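Local coordinates for cyclopropane mycolic acid synthase MmaA2 (Mycobacterium tuberculosis, PDB 1TPY), which converts a double bond at the distal position of an alpha mycolic acid into a cis cyclopropane ring, using S-adenosyl-L-methionine as methylene donor, at residues 16-19 with 20-24; 51-54 with 55-59; 186-189 with 190-194. All blocks are in the same frame, centred on the assembly; numbering follows the deposited sequence.

Overall arrangement
The three interactions follow one another along a single chain, each a local contact between consecutive residues. Interaction 1 lies at a helix start, where helix 9-16 gives way to helix 20-24, interaction 2 at the C-terminal end of helix 45-57, and interaction 3 within helix 186-199. The centres of interactions 1 and 2 are about 25 Å apart, as are those of 1 and 3, whereas 2 and 3 stand about 33 Å apart on opposite sides of the chain's centre. In interaction 1, Tyr-16 meets both S-adenosyl-L-homocysteine and cetyl-trimethyl-ammonium, a detergent. Interaction 2 packs on the Rossmann-like sheet that carries the cofactor site, and interaction 3 against helix 256-275, beside the detergent pocket.

Interaction 1: 16-19 with 20-24; sequences YDLS and DDFFR. With SAH (S-adenosyl-L-homocysteine), chain C; 16A (cetyl-trimethyl-ammonium), chain D.
Ser-19 N-caps helix 20-24 in a local contact that turns the chain out of helix 9-16, beside the pockets of the cofactor product and of the detergent. The capping bond runs from Phe-22 N to Ser-19 OG (3.2 Å). With chi1 at 166°, OG swings away from the serine's own N and lies beside its carbonyl carbon, facing the first turn of the helix. Serine suits this place, because the first amides of a helix lack a carbonyl of a preceding helical turn, and a short hydroxyl can reach back to one of them. Ser-19 O takes the bond from Phe-23 N (N to O 3.1 Å), and a weaker, bent one from Phe-22 N.

The ring of Phe-23 comes back over the loop, its CE1 near Tyr-16 O and Leu-18 CB, whereas that of Phe-22 leads away and is crossed by Leu-18, whose CD2 methyl is 3.6 Å from Phe-22 CD2. On the solvent side, Arg-24 NH2 makes a long, weak salt bridge to Asp-21 OD2 at 3.4 Å.

Tyr-16 serves both ligands. One face of its ring lies under the ribose of S-adenosyl-L-homocysteine, with C3' over the ring centre, and Tyr-16 CE2 is 3.3 Å from the sulfur SD. The detergent methyl C17 comes in at the ring edge, and Tyr-16 OH is 3.1 Å from detergent C16. The hydroxyl itself hydrogen-bonds to His-141, which gives this buried polar atom a partner. An aromatic ring would probably suit the sulfonium of S-adenosyl-L-methionine and, if the detergent mimics substrate, an acyl chain.

Asp-17 bonds the start of helix 97-108, which Asp-20 also touches; Ser-19, Asp-21 and Phe-22 meet helix 247-253, and Leu-18, Phe-22 and Phe-23 pack on helix 256-275.

Interaction 2: 51-54 with 55-59; sequences AKID and LALGK
The last turns of helix 45-57, part of the helical layer on the Rossmann-like methyltransferase sheet, make up this contact. Four successive i to i+4 backbone bonds hold it, from Leu-55 N to Ala-51 O (2.8 Å) through Ala-56 N to Lys-52 O and Leu-57 N to Ile-53 O, up to Gly-58 N to Asp-54 O (2.8 Å). Gly-58, without a side chain, sits where the helix is ending.

Ile-53 and Leu-57, one turn apart, lie side by side and point the same way. The isoleucine's CG2 branch, rather than its longer CG1 arm, meets Leu-57 CD2 at 3.9 Å, and together they make an apolar patch. The polar side chains find partners beyond these turns: Asp-54 forms a salt bridge with Arg-81, while the buried Lys-52 folds its chain so that NZ is held by Ser-34 OG, Gln-49 OE1 and Cys-35 O. Lys-52 may thereby position Ser-34, whose OG also bonds to S-adenosyl-L-homocysteine.

Ile-53 packs on Thr-78 and Arg-81 of helix 77-86 and Leu-57 on its Ala-82 and Tyr-86, whereas the small Ala-56 allows close approach to strands 163-171 and 278-286.

Interaction 3: 186-189 with 190-194; sequences LWLA and RFLKF
The indole of Trp-187 carries Phe-191 CB over one face of its six-membered ring, a CH-pi contact with the carbon 4.2 Å from the ring centroid. The phenyl ring of Phe-191 is turned only 16° from the indole plane but slid well along, its centroid 5.3 Å from that of the six-membered ring, so the two rings barely overlap. Both aromatic side chains run alongside each other, one turn apart in helix 186-199. Each has its CG swung away from the backbone N (chi1 170° for Trp-187, -174° for Phe-191), which sends both in the same direction. Lys-271 adds a cation-pi contact to Trp-187, and flat, broad side chains suit a surface that packs on helix 256-275, where Trp-187, Leu-188 and Phe-191 all touch Leu-272. Phe-191 also lies close to Cys-269, the probable active-site residue.

Backbone i to i+4 bonds underlie the spacing, among them Phe-191 N to Trp-187 O at 2.7 Å. On the exposed side, the Arg-190 chain bends at chi3 and brings its guanidinium back across Leu-186, with NH2 3.6 Å from Leu-186 CB; here the charged end itself, not the methylenes, lies against the leucine, and both residues are exposed. On another flank the branched ends of two leucines meet, Leu-188 CD1 lying 3.6 Å from Leu-192 CD1.

Interaction 1: 16-19 with 20-24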
loop_
_atom_site.group_PDB
_atom_site.type_symbol
_atom_site.label_atom_id
_atom_site.label_comp_id
_atom_site.label_asym_id
_atom_site.label_seq_id
_atom_site.Cartn_x
_atom_site.Cartn_y
_atom_site.Cartn_z
ATOM N N TYR A 16 10.707 -4.551 2.891
ATOM C CA TYR A 16 10.126 -5.630 2.094
ATOM C C TYR A 16 11.026 -6.764 1.640
ATOM O O TYR A 16 10.532 -7.804 1.205
ATOM C CB TYR A 16 9.389 -5.049 0.884
ATOM C CG TYR A 16 8.411 -3.977 1.281
ATOM C CD1 TYR A 16 8.783 -2.634 1.275
ATOM C CD2 TYR A 16 7.148 -4.309 1.767
ATOM C CE1 TYR A 16 7.924 -1.650 1.748
ATOM C CE2 TYR A 16 6.284 -3.333 2.243
ATOM C CZ TYR A 16 6.676 -2.010 2.233
ATOM O OH TYR A 16 5.831 -1.052 2.723
ATOM N N ASP A 17 12.338 -6.587 1.726
ATOM C CA ASP A 17 13.235 -7.660 1.319
ATOM C C ASP A 17 13.775 -8.427 2.523
ATOM O O ASP A 17 14.678 -9.250 2.390
ATOM C CB ASP A 17 14.381 -7.106 0.466
ATOM C CG ASP A 17 13.957 -6.845 -0.974
ATOM O OD1 ASP A 17 14.729 -6.222 -1.727
ATOM O OD2 ASP A 17 12.850 -7.278 -1.357
ATOM N N LEU A 18 13.201 -8.163 3.694
ATOM C CA LEU A 18 13.613 -8.842 4.920
ATOM C C LEU A 18 13.604 -10.360 4.720
ATOM O O LEU A 18 14.598 -11.038 4.974
ATOM C CB LEU A 18 12.663 -8.484 6.068
ATOM C CG LEU A 18 13.011 -9.136 7.408
ATOM C CD1 LEU A 18 14.371 -8.620 7.874
ATOM C CD2 LEU A 18 11.941 -8.823 8.439
ATOM N N SER A 19 12.470 -10.878 4.265
ATOM C CA SER A 19 12.302 -12.307 4.023
ATOM C C SER A 19 10.844 -12.631 3.746
ATOM O O SER A 19 9.974 -12.333 4.559
ATOM C CB SER A 19 12.763 -13.120 5.235
ATOM O OG SER A 19 12.312 -14.461 5.143
ATOM N N ASP A 20 10.581 -13.245 2.600
ATOM C CA ASP A 20 9.219 -13.616 2.238
ATOM C C ASP A 20 8.668 -14.619 3.235
ATOM O O ASP A 20 7.480 -14.605 3.566
ATOM C CB ASP A 20 9.194 -14.208 0.831
ATOM C CG ASP A 20 9.159 -13.143 -0.236
ATOM O OD1 ASP A 20 9.398 -11.961 0.100
ATOM O OD2 ASP A 20 8.898 -13.483 -1.407
ATOM N N ASP A 21 9.539 -15.498 3.713
ATOM C CA ASP A 21 9.142 -16.501 4.686
ATOM C C ASP A 21 8.662 -15.823 5.965
ATOM O O ASP A 21 7.700 -16.266 6.585
ATOM C CB ASP A 21 10.325 -17.423 4.993
ATOM C CG ASP A 21 10.606 -18.401 3.871
ATOM O OD1 ASP A 21 11.749 -18.891 3.782
ATOM O OD2 ASP A 21 9.679 -18.690 3.083
ATOM N N PHE A 22 9.332 -14.744 6.351
ATOM C CA PHE A 22 8.959 -14.019 7.561
ATOM C C PHE A 22 7.593 -13.373 7.398
ATOM O O PHE A 22 6.732 -13.497 8.270
ATOM C CB PHE A 22 9.992 -12.942 7.895
ATOM C CG PHE A 22 9.730 -12.243 9.198
ATOM C CD1 PHE A 22 10.047 -12.854 10.408
ATOM C CD2 PHE A 22 9.117 -10.990 9.221
ATOM C CE1 PHE A 22 9.756 -12.230 11.624
ATOM C CE2 PHE A 22 8.823 -10.361 10.434
ATOM C CZ PHE A 22 9.143 -10.986 11.635
ATOM N N PHE A 23 7.391 -12.682 6.279
ATOM C CA PHE A 23 6.114 -12.027 6.029
ATOM C C PHE A 23 4.986 -13.036 5.909
ATOM O O PHE A 23 3.855 -12.756 6.307
ATOM C CB PHE A 23 6.185 -11.161 4.764
ATOM C CG PHE A 23 6.933 -9.870 4.962
ATOM C CD1 PHE A 23 8.154 -9.653 4.337
ATOM C CD2 PHE A 23 6.426 -8.882 5.806
ATOM C CE1 PHE A 23 8.864 -8.478 4.551
ATOM C CE2 PHE A 23 7.129 -7.702 6.028
ATOM C CZ PHE A 23 8.354 -7.499 5.398
ATOM N N ARG A 24 5.289 -14.216 5.374
ATOM C CA ARG A 24 4.263 -15.242 5.223
ATOM C C ARG A 24 3.726 -15.703 6.576
ATOM O O ARG A 24 2.648 -16.278 6.658
ATOM C CB ARG A 24 4.813 -16.442 4.445
ATOM C CG ARG A 24 4.215 -16.592 3.047
ATOM C CD ARG A 24 4.555 -17.946 2.426
ATOM N NE ARG A 24 5.946 -18.026 1.993
ATOM C CZ ARG A 24 6.449 -17.360 0.956
ATOM N NH1 ARG A 24 5.675 -16.557 0.239
ATOM N NH2 ARG A 24 7.728 -17.504 0.630
HETATM N N SAH C . 0.309 -2.635 -3.030
HETATM C CA SAH C . 0.683 -3.840 -2.289
HETATM C CB SAH C . 2.019 -3.654 -1.526
HETATM C CG SAH C . 2.123 -2.497 -0.532
HETATM S SD SAH C . 3.733 -2.410 0.297
HETATM C C SAH C . -0.420 -4.240 -1.308
HETATM O O SAH C . -1.366 -3.451 -1.133
HETATM O OXT SAH C . -0.321 -5.330 -0.712
HETATM C "C5'" SAH C . 4.467 -0.928 -0.444
HETATM C "C4'" SAH C . 4.832 -1.181 -1.914
HETATM O "O4'" SAH C . 5.089 0.039 -2.650
HETATM C "C3'" SAH C . 6.075 -2.051 -2.091
HETATM O "O3'" SAH C . 5.835 -3.003 -3.143
HETATM C "C2'" SAH C . 7.145 -1.065 -2.462
HETATM O "O2'" SAH C . 8.232 -1.699 -3.160
HETATM C "C1'" SAH C . 6.367 -0.096 -3.290
HETATM N N9 SAH C . 7.027 1.262 -3.481
HETATM C C8 SAH C . 7.506 2.165 -2.586
HETATM N N7 SAH C . 8.014 3.251 -3.074
HETATM C C5 SAH C . 7.859 3.056 -4.450
HETATM C C6 SAH C . 8.188 3.833 -5.594
HETATM N N6 SAH C . 8.773 5.024 -5.510
HETATM N N1 SAH C . 7.884 3.319 -6.833
HETATM C C2 SAH C . 7.289 2.107 -6.929
HETATM N N3 SAH C . 6.934 1.286 -5.928
HETATM C C4 SAH C . 7.254 1.834 -4.701
HETATM C C1 16A D . 0.577 -1.061 8.784
HETATM C C2 16A D . 1.493 0.161 8.722
HETATM C C3 16A D . 0.899 1.318 9.541
HETATM C C4 16A D . 1.732 2.592 9.577
HETATM C C5 16A D . 1.009 3.645 10.432
HETATM C C6 16A D . 1.725 4.998 10.566
HETATM C C7 16A D . 3.096 5.047 11.286
HETATM C C8 16A D . 4.016 6.262 11.016
HETATM C C9 16A D . 4.283 6.633 9.537
HETATM C C10 16A D . 5.041 5.586 8.687
HETATM C C11 16A D . 4.903 5.727 7.150
HETATM C C12 16A D . 5.273 4.474 6.341
HETATM C C13 16A D . 4.033 3.700 5.879
HETATM C C14 16A D . 4.417 2.408 5.160
HETATM C C15 16A D . 3.129 1.587 4.984
HETATM C C16 16A D . 3.514 0.213 4.400
HETATM N N1 16A D . 2.577 -0.953 4.095
HETATM C C17 16A D . 2.928 -2.171 3.649
HETATM C C18 16A D . 1.699 -1.261 5.288
HETATM C C19 16A D . 1.610 -0.518 3.016
#

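Interaction 2: 51-54 with 55-59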
loop_
_atom_site.group_PDB
_atom_site.type_symbol
_atom_site.label_atom_id
_atom_site.label_comp_id
_atom_site.label_asym_id
_atom_site.label_seq_id
_atom_site.Cartn_x
_atom_site.Cartn_y
_atom_site.Cartn_z
ATOM N N ALA A 51 -11.616 -8.251 -0.622
ATOM C CA ALA A 51 -12.667 -7.239 -0.665
ATOM C C ALA A 51 -12.048 -5.863 -0.909
ATOM O O ALA A 51 -12.534 -5.089 -1.739
ATOM C CB ALA A 51 -13.453 -7.238 0.638
ATOM N N LYS A 52 -10.975 -5.554 -0.186
ATOM C CA LYS A 52 -10.307 -4.262 -0.362
ATOM C C LYS A 52 -9.792 -4.133 -1.800
ATOM O O LYS A 52 -9.882 -3.066 -2.403
ATOM C CB LYS A 52 -9.149 -4.120 0.640
ATOM C CG LYS A 52 -8.235 -2.918 0.407
ATOM C CD LYS A 52 -7.130 -3.226 -0.606
ATOM C CE LYS A 52 -6.238 -4.379 -0.132
ATOM N NZ LYS A 52 -5.593 -4.124 1.198
ATOM N N ILE A 53 -9.262 -5.225 -2.342
ATOM C CA ILE A 53 -8.745 -5.237 -3.706
ATOM C C ILE A 53 -9.865 -4.859 -4.673
ATOM O O ILE A 53 -9.746 -3.900 -5.438
ATOM C CB ILE A 53 -8.216 -6.638 -4.090
ATOM C CG1 ILE A 53 -7.083 -7.049 -3.146
ATOM C CG2 ILE A 53 -7.762 -6.652 -5.544
ATOM C CD1 ILE A 53 -5.939 -6.082 -3.109
ATOM N N ASP A 54 -10.951 -5.628 -4.634
ATOM C CA ASP A 54 -12.099 -5.377 -5.497
ATOM C C ASP A 54 -12.656 -3.969 -5.307
ATOM O O ASP A 54 -13.116 -3.342 -6.260
ATOM C CB ASP A 54 -13.208 -6.400 -5.220
ATOM C CG ASP A 54 -12.807 -7.808 -5.599
ATOM O OD1 ASP A 54 -11.766 -7.975 -6.272
ATOM O OD2 ASP A 54 -13.544 -8.748 -5.230
ATOM N N LEU A 55 -12.622 -3.477 -4.074
ATOM C CA LEU A 55 -13.131 -2.144 -3.776
ATOM C C LEU A 55 -12.339 -1.108 -4.566
ATOM O O LEU A 55 -12.910 -0.230 -5.211
ATOM C CB LEU A 55 -13.017 -1.861 -2.275
ATOM C CG LEU A 55 -13.501 -0.490 -1.793
ATOM C CD1 LEU A 55 -15.006 -0.364 -2.032
ATOM C CD2 LEU A 55 -13.167 -0.319 -0.316
ATOM N N ALA A 56 -11.017 -1.226 -4.523
ATOM C CA ALA A 56 -10.147 -0.298 -5.236
ATOM C C ALA A 56 -10.284 -0.448 -6.750
ATOM O O ALA A 56 -10.465 0.533 -7.470
ATOM C CB ALA A 56 -8.698 -0.534 -4.827
ATOM N N LEU A 57 -10.188 -1.687 -7.220
ATOM C CA LEU A 57 -10.283 -1.986 -8.637
ATOM C C LEU A 57 -11.629 -1.579 -9.259
ATOM O O LEU A 57 -11.665 -1.028 -10.360
ATOM C CB LEU A 57 -10.023 -3.482 -8.850
ATOM C CG LEU A 57 -8.684 -3.930 -9.457
ATOM C CD1 LEU A 57 -7.527 -3.102 -8.925
ATOM C CD2 LEU A 57 -8.486 -5.411 -9.154
ATOM N N GLY A 58 -12.725 -1.834 -8.548
ATOM C CA GLY A 58 -14.045 -1.501 -9.063
ATOM C C GLY A 58 -14.314 -0.024 -9.291
ATOM O O GLY A 58 -15.271 0.341 -9.975
ATOM N N LYS A 59 -13.471 0.833 -8.726
ATOM C CA LYS A 59 -13.633 2.278 -8.863
ATOM C C LYS A 59 -12.914 2.831 -10.088
ATOM O O LYS A 59 -13.087 3.996 -10.449
ATOM C CB LYS A 59 -13.084 2.974 -7.617
ATOM C CG LYS A 59 -13.772 2.578 -6.327
ATOM C CD LYS A 59 -13.060 3.168 -5.122
ATOM C CE LYS A 59 -13.850 2.954 -3.839
ATOM N NZ LYS A 59 -13.253 3.717 -2.705
#

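Interaction 3: 186-189 with 190-194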
loop_
_atom_site.group_PDB
_atom_site.type_symbol
_atom_site.label_atom_id
_atom_site.label_comp_id
_atom_site.label_asym_id
_atom_site.label_seq_id
_atom_site.Cartn_x
_atom_site.Cartn_y
_atom_site.Cartn_z
ATOM N N LEU A 186 4.442 11.684 24.567
ATOM C CA LEU A 186 5.830 11.308 24.363
ATOM C C LEU A 186 5.874 9.948 23.678
ATOM O O LEU A 186 6.718 9.705 22.817
ATOM C CB LEU A 186 6.574 11.257 25.699
ATOM C CG LEU A 186 7.450 12.489 25.965
ATOM C CD1 LEU A 186 6.617 13.763 25.848
ATOM C CD2 LEU A 186 8.085 12.375 27.346
ATOM N N TRP A 187 4.946 9.071 24.049
ATOM C CA TRP A 187 4.895 7.750 23.446
ATOM C C TRP A 187 4.668 7.866 21.943
ATOM O O TRP A 187 5.295 7.152 21.167
ATOM C CB TRP A 187 3.772 6.902 24.054
ATOM C CG TRP A 187 3.560 5.637 23.277
ATOM C CD1 TRP A 187 4.302 4.489 23.350
ATOM C CD2 TRP A 187 2.620 5.439 22.215
ATOM N NE1 TRP A 187 3.884 3.593 22.393
ATOM C CE2 TRP A 187 2.855 4.150 21.682
ATOM C CE3 TRP A 187 1.603 6.228 21.657
ATOM C CZ2 TRP A 187 2.111 3.634 20.619
ATOM C CZ3 TRP A 187 0.862 5.714 20.598
ATOM C CH2 TRP A 187 1.121 4.428 20.090
ATOM N N LEU A 188 3.770 8.762 21.538
ATOM C CA LEU A 188 3.469 8.954 20.121
ATOM C C LEU A 188 4.710 9.348 19.336
ATOM O O LEU A 188 5.057 8.709 18.341
ATOM C CB LEU A 188 2.401 10.037 19.924
ATOM C CG LEU A 188 2.122 10.404 18.459
ATOM C CD1 LEU A 188 1.547 9.199 17.728
ATOM C CD2 LEU A 188 1.149 11.571 18.384
ATOM N N ALA A 189 5.366 10.413 19.779
ATOM C CA ALA A 189 6.564 10.887 19.108
ATOM C C ALA A 189 7.595 9.770 19.087
ATOM O O ALA A 189 8.224 9.503 18.065
ATOM C CB ALA A 189 7.121 12.107 19.831
ATOM N N ARG A 190 7.751 9.109 20.226
ATOM C CA ARG A 190 8.705 8.019 20.361
ATOM C C ARG A 190 8.383 6.873 19.401
ATOM O O ARG A 190 9.275 6.333 18.739
ATOM C CB ARG A 190 8.688 7.512 21.797
ATOM C CG ARG A 190 9.873 6.662 22.194
ATOM C CD ARG A 190 9.740 6.294 23.660
ATOM N NE ARG A 190 9.462 7.474 24.474
ATOM C CZ ARG A 190 9.058 7.432 25.739
ATOM N NH1 ARG A 190 8.882 6.265 26.343
ATOM N NH2 ARG A 190 8.828 8.559 26.400
ATOM N N PHE A 191 7.110 6.502 19.324
ATOM C CA PHE A 191 6.714 5.417 18.439
ATOM C C PHE A 191 6.964 5.799 16.981
ATOM O O PHE A 191 7.499 5.006 16.215
ATOM C CB PHE A 191 5.238 5.063 18.639
ATOM C CG PHE A 191 4.798 3.864 17.852
ATOM C CD1 PHE A 191 5.269 2.595 18.174
ATOM C CD2 PHE A 191 3.945 4.009 16.760
ATOM C CE1 PHE A 191 4.897 1.480 17.416
ATOM C CE2 PHE A 191 3.567 2.908 15.996
ATOM C CZ PHE A 191 4.044 1.640 16.324
ATOM N N LEU A 192 6.579 7.015 16.603
ATOM C CA LEU A 192 6.778 7.482 15.233
ATOM C C LEU A 192 8.263 7.449 14.845
ATOM O O LEU A 192 8.621 7.066 13.727
ATOM C CB LEU A 192 6.220 8.902 15.073
ATOM C CG LEU A 192 4.764 9.070 14.609
ATOM C CD1 LEU A 192 3.881 8.001 15.213
ATOM C CD2 LEU A 192 4.260 10.455 14.996
ATOM N N LYS A 193 9.127 7.850 15.768
ATOM C CA LYS A 193 10.554 7.842 15.494
ATOM C C LYS A 193 10.989 6.387 15.282
ATOM O O LYS A 193 11.782 6.085 14.393
ATOM C CB LYS A 193 11.308 8.468 16.667
ATOM C CG LYS A 193 12.796 8.668 16.424
ATOM C CD LYS A 193 13.472 9.245 17.663
ATOM C CE LYS A 193 14.970 9.424 17.453
ATOM N NZ LYS A 193 15.642 9.889 18.704
ATOM N N PHE A 194 10.452 5.494 16.110
ATOM C CA PHE A 194 10.750 4.067 16.025
ATOM C C PHE A 194 10.391 3.534 14.635
ATOM O O PHE A 194 11.179 2.826 14.001
ATOM C CB PHE A 194 9.957 3.312 17.101
ATOM C CG PHE A 194 9.775 1.848 16.814
ATOM C CD1 PHE A 194 10.838 0.959 16.928
ATOM C CD2 PHE A 194 8.531 1.358 16.412
ATOM C CE1 PHE A 194 10.667 -0.402 16.646
ATOM C CE2 PHE A 194 8.351 -0.005 16.127
ATOM C CZ PHE A 194 9.422 -0.883 16.244
#